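Local coordinates for pyruvate kinase (Toxoplasma gondii, PDB 3GG8), which catalyses the last step of glycolysis, moving the phosphoryl group of phosphoenolpyruvate to ADP to give pyruvate and ATP, at residues A410-A415 with M432-A437; A378-M383 with A427-M432. One frame throughout, in Å; residues are numbered along the deposited sequence.

The ranges of contacts 1 and 2 share M432, which takes no part across either, and their centres lie about 13 Å apart on the same side of the chain's centre. Contact 1 is made inside the sheet of the C-terminal alpha/beta domain: neighbouring parallel strands are joined by backbone hydrogen bonds, with small and branched aliphatic side chains around them. Contact 2 lies where the loop after helix 421-427 meets helix 376-384; no hydrogen bond crosses it, and tyrosine rings, a methionine and aliphatic stems do the work. Both are largely buried; P434 is the one exposed touching residue of contact 1, and contact 2 has none. Packing of I435 on A427 and of I413 on P431 ties the two together.

Contact 1. Residues A410-A415 with M432-A437; sequences AAIILA and MQPILA
L414 and L436 lie side by side and point the same way from one face of the sheet, while I413, I435, A415 and A437 occupy the other. The leucine pair meets through one branch: CD2 of L414 reaches CB of L436 at 4.1 Å. It gets there because CG of L414 sits beside the backbone N (chi1 -53°), whereas L436 sends its own CG anti to N. On the other face CB of A415 touches CG2 of I435 at 3.9 Å; a methyl suits this place because A423 of helix 421-427 presses on both A415 and A437, while the longer I413 and I435 share I426 of the same helix.

The backbone bonds follow the parallel pattern, I413 bonding to the residues on either side of its register partner I435. I413 N gives to P434 O at 3.0 Å, L436 N to I413 O at 2.8 Å, and A415 N to L436 O at 2.9 Å. All three are nearly straight at hydrogen; the third differs in approaching L436 O from 39° above the carbonyl plane.

Where the chains enter the sheet, P434 takes over. Its ring crosses the side chain of I412 at about a right angle, with CB 3.9 Å from CG2 of I412. Beside it Q433 sets its CG beside its own backbone N (chi1 -62°) and so against A410 O at 3.0 Å, a tight approach of carbon to a carbonyl; a bend at chi2 directs only the amide. Its aliphatic part also borders CG1 of I413.

V489 of strand 487-494 bonds to the backbones of I412 and L414, and V454 of strand 454-458 packs on I435 and A437, so both strands are interior ones. Strand 412-416, helix 421-427 and strand 435-439 thus form a classical beta-alpha-beta crossover between adjacent parallel strands of the C-terminal alpha/beta domain.

Contact 2. Residues A378-M383 with A427-M432; sequences ALYRAM and AKYRPM
M383 packs against Y429 where helix 376-384 meets the loop leaving helix 421-427, the link from the helix to the second strand of the beta-alpha-beta unit 412-416, 421-427, 435-439 in the C-terminal alpha/beta domain. Its CB begins the contact, 3.8 Å from CE1 of Y429. CG comes obliquely to the ring, 3.6 Å from the same CE1. Turns at chi2 (62°) and chi3 (61°) then fold the chain away from the tyrosine and bring CE to 3.7 Å from the carbonyl O of K428. An unbranched, flexible thioether suits this place, since it can follow both an aromatic ring and the backbone beyond it.

Y380, one turn back on the helix, meets the same tyrosine. The two rings cross obliquely with planes at 55°, and CD1 of Y380 comes 3.6 Å from CD1 of Y429; CB of Y429 lies in the plane of the Y380 ring, at its edge. Each ring supplies carbon to the contact and carries its hydroxyl on to helix 393-407: Y380 OH bonds to E403, Y429 OH to R399 and E395. Tyrosine therefore suits both places, with an apolar flank and a polar tip. E395 also pairs with K428 NZ, which in addition bonds to V304 O.

The backbone turns at A427-R430 as a type I beta turn, and R430 has left the helix with positive phi. Its CG is 3.8 Å from CD1 of L379, so the aliphatic stem faces the leucine while the guanidinium is held beyond it, NH1 by the carbonyl of G340. The other terminal nitrogen, NH2 of R430, turns back to A427 O in a weak 3.1 Å hydrogen bond, the same oxygen that accepts R430 N.

Contact 1. Residues A410-A415 with M432-A437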
loop_
_atom_site.group_PDB
_atom_site.type_symbol
_atom_site.label_atom_id
_atom_site.label_comp_id
_atom_site.label_asym_id
_atom_site.label_seq_id
_atom_site.Cartn_x
_atom_site.Cartn_y
_atom_site.Cartn_z
ATOM N N ALA C 410 16.944 9.731 -13.932
ATOM C CA ALA C 410 18.388 9.670 -14.168
ATOM C C ALA C 410 18.723 8.698 -15.291
ATOM O O ALA C 410 18.073 7.664 -15.443
ATOM C CB ALA C 410 19.127 9.290 -12.901
ATOM N N ALA C 411 19.742 9.036 -16.073
ATOM C CA ALA C 411 20.142 8.231 -17.215
ATOM C C ALA C 411 20.924 7.005 -16.752
ATOM O O ALA C 411 20.777 5.911 -17.315
ATOM C CB ALA C 411 20.951 9.060 -18.186
ATOM N N ILE C 412 21.750 7.179 -15.726
ATOM C CA ILE C 412 22.498 6.047 -15.155
ATOM C C ILE C 412 22.744 6.197 -13.661
ATOM O O ILE C 412 22.611 7.287 -13.107
ATOM C CB ILE C 412 23.868 5.786 -15.873
ATOM C CG1 ILE C 412 24.771 7.018 -15.807
ATOM C CG2 ILE C 412 23.671 5.302 -17.336
ATOM C CD1 ILE C 412 26.056 6.838 -16.597
ATOM N N ILE C 413 23.085 5.076 -13.028
ATOM C CA ILE C 413 23.521 5.046 -11.642
ATOM C C ILE C 413 25.012 4.695 -11.623
ATOM O O ILE C 413 25.454 3.744 -12.262
ATOM C CB ILE C 413 22.674 4.048 -10.777
ATOM C CG1 ILE C 413 21.180 4.433 -10.802
ATOM C CG2 ILE C 413 23.177 4.002 -9.328
ATOM C CD1 ILE C 413 20.239 3.418 -10.107
ATOM N N LEU C 414 25.797 5.498 -10.934
ATOM C CA LEU C 414 27.209 5.200 -10.800
ATOM C C LEU C 414 27.392 4.562 -9.430
ATOM O O LEU C 414 26.965 5.125 -8.410
ATOM C CB LEU C 414 28.056 6.465 -10.934
ATOM C CG LEU C 414 27.867 7.354 -12.171
ATOM C CD1 LEU C 414 28.821 8.537 -12.148
ATOM C CD2 LEU C 414 28.045 6.557 -13.457
ATOM N N ALA C 415 27.984 3.373 -9.419
ATOM C CA ALA C 415 28.294 2.670 -8.179
ATOM C C ALA C 415 29.797 2.665 -7.997
ATOM O O ALA C 415 30.501 1.913 -8.662
ATOM C CB ALA C 415 27.751 1.243 -8.213
ATOM N N MET C 432 15.721 0.240 -13.290
ATOM C CA MET C 432 15.534 0.382 -14.720
ATOM C C MET C 432 16.750 1.038 -15.367
ATOM O O MET C 432 17.050 0.776 -16.522
ATOM C CB MET C 432 14.272 1.205 -14.988
ATOM C CG MET C 432 14.050 1.579 -16.449
ATOM S SD MET C 432 12.310 1.514 -16.882
ATOM C CE MET C 432 11.682 2.950 -16.005
ATOM N N GLN C 433 17.444 1.890 -14.621
ATOM C CA GLN C 433 18.648 2.553 -15.122
ATOM C C GLN C 433 19.828 1.597 -15.104
ATOM O O GLN C 433 19.957 0.782 -14.167
ATOM C CB GLN C 433 19.008 3.785 -14.273
ATOM C CG GLN C 433 17.969 4.913 -14.236
ATOM C CD GLN C 433 16.764 4.585 -13.370
ATOM O OE1 GLN C 433 16.870 3.841 -12.390
ATOM N NE2 GLN C 433 15.601 5.130 -13.737
ATOM N N PRO C 434 20.711 1.698 -16.125
ATOM C CA PRO C 434 21.983 0.985 -16.123
ATOM C C PRO C 434 22.828 1.352 -14.911
ATOM O O PRO C 434 22.778 2.491 -14.453
ATOM C CB PRO C 434 22.666 1.512 -17.381
ATOM C CG PRO C 434 21.554 1.914 -18.272
ATOM C CD PRO C 434 20.547 2.499 -17.351
ATOM N N ILE C 435 23.585 0.389 -14.387
ATOM C CA ILE C 435 24.524 0.644 -13.298
ATOM C C ILE C 435 25.941 0.572 -13.861
ATOM O O ILE C 435 26.299 -0.404 -14.509
ATOM C CB ILE C 435 24.350 -0.377 -12.130
ATOM C CG1 ILE C 435 22.885 -0.419 -11.651
ATOM C CG2 ILE C 435 25.308 -0.068 -10.975
ATOM C CD1 ILE C 435 22.525 -1.701 -10.894
ATOM N N LEU C 436 26.727 1.630 -13.659
ATOM C CA LEU C 436 28.136 1.591 -13.992
ATOM C C LEU C 436 28.937 1.538 -12.696
ATOM O O LEU C 436 29.004 2.512 -11.945
ATOM C CB LEU C 436 28.526 2.779 -14.877
ATOM C CG LEU C 436 29.993 2.983 -15.297
ATOM C CD1 LEU C 436 30.608 1.796 -16.063
ATOM C CD2 LEU C 436 30.097 4.279 -16.128
ATOM N N ALA C 437 29.485 0.365 -12.421
ATOM C CA ALA C 437 30.329 0.146 -11.263
ATOM C C ALA C 437 31.757 0.606 -11.552
ATOM O O ALA C 437 32.384 0.150 -12.520
ATOM C CB ALA C 437 30.304 -1.312 -10.881
#

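Contact 2. Residues A378-M383 with A427-M432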
loop_
_atom_site.group_PDB
_atom_site.type_symbol
_atom_site.label_atom_id
_atom_site.label_comp_id
_atom_site.label_asym_id
_atom_site.label_seq_id
_atom_site.Cartn_x
_atom_site.Cartn_y
_atom_site.Cartn_z
ATOM N N ALA C 378 7.436 -2.711 -9.478
ATOM C CA ALA C 378 6.863 -3.820 -8.703
ATOM C C ALA C 378 7.911 -4.833 -8.229
ATOM O O ALA C 378 7.655 -5.622 -7.322
ATOM C CB ALA C 378 5.752 -4.516 -9.486
ATOM N N LEU C 379 9.087 -4.813 -8.847
ATOM C CA LEU C 379 10.202 -5.624 -8.371
ATOM C C LEU C 379 10.892 -4.912 -7.207
ATOM O O LEU C 379 11.240 -5.539 -6.202
ATOM C CB LEU C 379 11.195 -5.901 -9.499
ATOM C CG LEU C 379 11.652 -7.353 -9.688
ATOM C CD1 LEU C 379 12.559 -7.448 -10.916
ATOM C CD2 LEU C 379 12.348 -7.938 -8.442
ATOM N N TYR C 380 11.075 -3.598 -7.354
ATOM C CA TYR C 380 11.659 -2.779 -6.299
ATOM C C TYR C 380 10.854 -2.845 -4.990
ATOM O O TYR C 380 11.431 -3.019 -3.914
ATOM C CB TYR C 380 11.830 -1.322 -6.748
ATOM C CG TYR C 380 12.269 -0.437 -5.609
ATOM C CD1 TYR C 380 13.600 -0.414 -5.198
ATOM C CD2 TYR C 380 11.349 0.343 -4.909
ATOM C CE1 TYR C 380 14.008 0.378 -4.133
ATOM C CE2 TYR C 380 11.749 1.136 -3.846
ATOM C CZ TYR C 380 13.081 1.143 -3.468
ATOM O OH TYR C 380 13.491 1.922 -2.422
ATOM N N ARG C 381 9.532 -2.701 -5.092
ATOM C CA ARG C 381 8.652 -2.751 -3.921
ATOM C C ARG C 381 8.512 -4.167 -3.352
ATOM O O ARG C 381 8.235 -4.332 -2.162
ATOM C CB ARG C 381 7.278 -2.144 -4.237
ATOM N N ALA C 382 8.709 -5.177 -4.202
ATOM C CA ALA C 382 8.737 -6.583 -3.771
ATOM C C ALA C 382 9.960 -6.891 -2.905
ATOM O O ALA C 382 9.874 -7.686 -1.967
ATOM C CB ALA C 382 8.693 -7.515 -4.970
ATOM N N MET C 383 11.088 -6.257 -3.229
ATOM C CA MET C 383 12.318 -6.365 -2.439
ATOM C C MET C 383 12.252 -5.575 -1.123
ATOM O O MET C 383 12.899 -5.945 -0.140
ATOM C CB MET C 383 13.518 -5.903 -3.268
ATOM C CG MET C 383 14.860 -6.466 -2.806
ATOM S SD MET C 383 14.993 -8.266 -2.896
ATOM C CE MET C 383 14.780 -8.593 -4.651
ATOM N N ALA C 427 22.164 -3.239 -7.540
ATOM C CA ALA C 427 21.702 -4.234 -8.499
ATOM C C ALA C 427 20.540 -5.052 -7.923
ATOM O O ALA C 427 19.555 -5.318 -8.615
ATOM C CB ALA C 427 22.846 -5.138 -8.915
ATOM N N LYS C 428 20.683 -5.441 -6.656
ATOM C CA LYS C 428 19.649 -6.148 -5.879
ATOM C C LYS C 428 18.249 -5.537 -6.056
ATOM O O LYS C 428 17.242 -6.246 -6.047
ATOM C CB LYS C 428 20.062 -6.119 -4.405
ATOM C CG LYS C 428 19.222 -6.927 -3.453
ATOM C CD LYS C 428 19.730 -6.742 -2.034
ATOM C CE LYS C 428 18.642 -7.055 -1.020
ATOM N NZ LYS C 428 19.200 -7.436 0.308
ATOM N N TYR C 429 18.194 -4.218 -6.228
ATOM C CA TYR C 429 16.912 -3.510 -6.366
ATOM C C TYR C 429 16.420 -3.406 -7.802
ATOM O O TYR C 429 15.398 -2.793 -8.049
ATOM C CB TYR C 429 16.927 -2.168 -5.619
ATOM C CG TYR C 429 16.902 -2.430 -4.141
ATOM C CD1 TYR C 429 15.699 -2.737 -3.501
ATOM C CD2 TYR C 429 18.076 -2.464 -3.394
ATOM C CE1 TYR C 429 15.658 -3.030 -2.156
ATOM C CE2 TYR C 429 18.045 -2.763 -2.034
ATOM C CZ TYR C 429 16.829 -3.050 -1.427
ATOM O OH TYR C 429 16.757 -3.357 -0.087
ATOM N N ARG C 430 17.155 -4.034 -8.734
ATOM C CA ARG C 430 16.788 -4.088 -10.155
ATOM C C ARG C 430 16.322 -2.713 -10.672
ATOM O O ARG C 430 15.146 -2.536 -11.005
ATOM C CB ARG C 430 15.721 -5.177 -10.421
ATOM C CG ARG C 430 16.144 -6.642 -10.151
ATOM C CD ARG C 430 17.149 -7.164 -11.190
ATOM N NE ARG C 430 17.522 -8.573 -11.007
ATOM C CZ ARG C 430 18.645 -8.989 -10.422
ATOM N NH1 ARG C 430 18.910 -10.294 -10.318
ATOM N NH2 ARG C 430 19.521 -8.110 -9.956
ATOM N N PRO C 431 17.236 -1.722 -10.710
ATOM C CA PRO C 431 16.812 -0.428 -11.241
ATOM C C PRO C 431 16.678 -0.508 -12.758
ATOM O O PRO C 431 17.413 -1.261 -13.418
ATOM C CB PRO C 431 17.968 0.499 -10.864
ATOM C CG PRO C 431 19.158 -0.410 -10.814
ATOM C CD PRO C 431 18.652 -1.714 -10.302
ATOM N N MET C 432 15.721 0.240 -13.290
ATOM C CA MET C 432 15.534 0.382 -14.720
ATOM C C MET C 432 16.750 1.038 -15.367
ATOM O O MET C 432 17.050 0.776 -16.522
ATOM C CB MET C 432 14.272 1.205 -14.988
ATOM C CG MET C 432 14.050 1.579 -16.449
ATOM S SD MET C 432 12.310 1.514 -16.882
ATOM C CE MET C 432 11.682 2.950 -16.005
#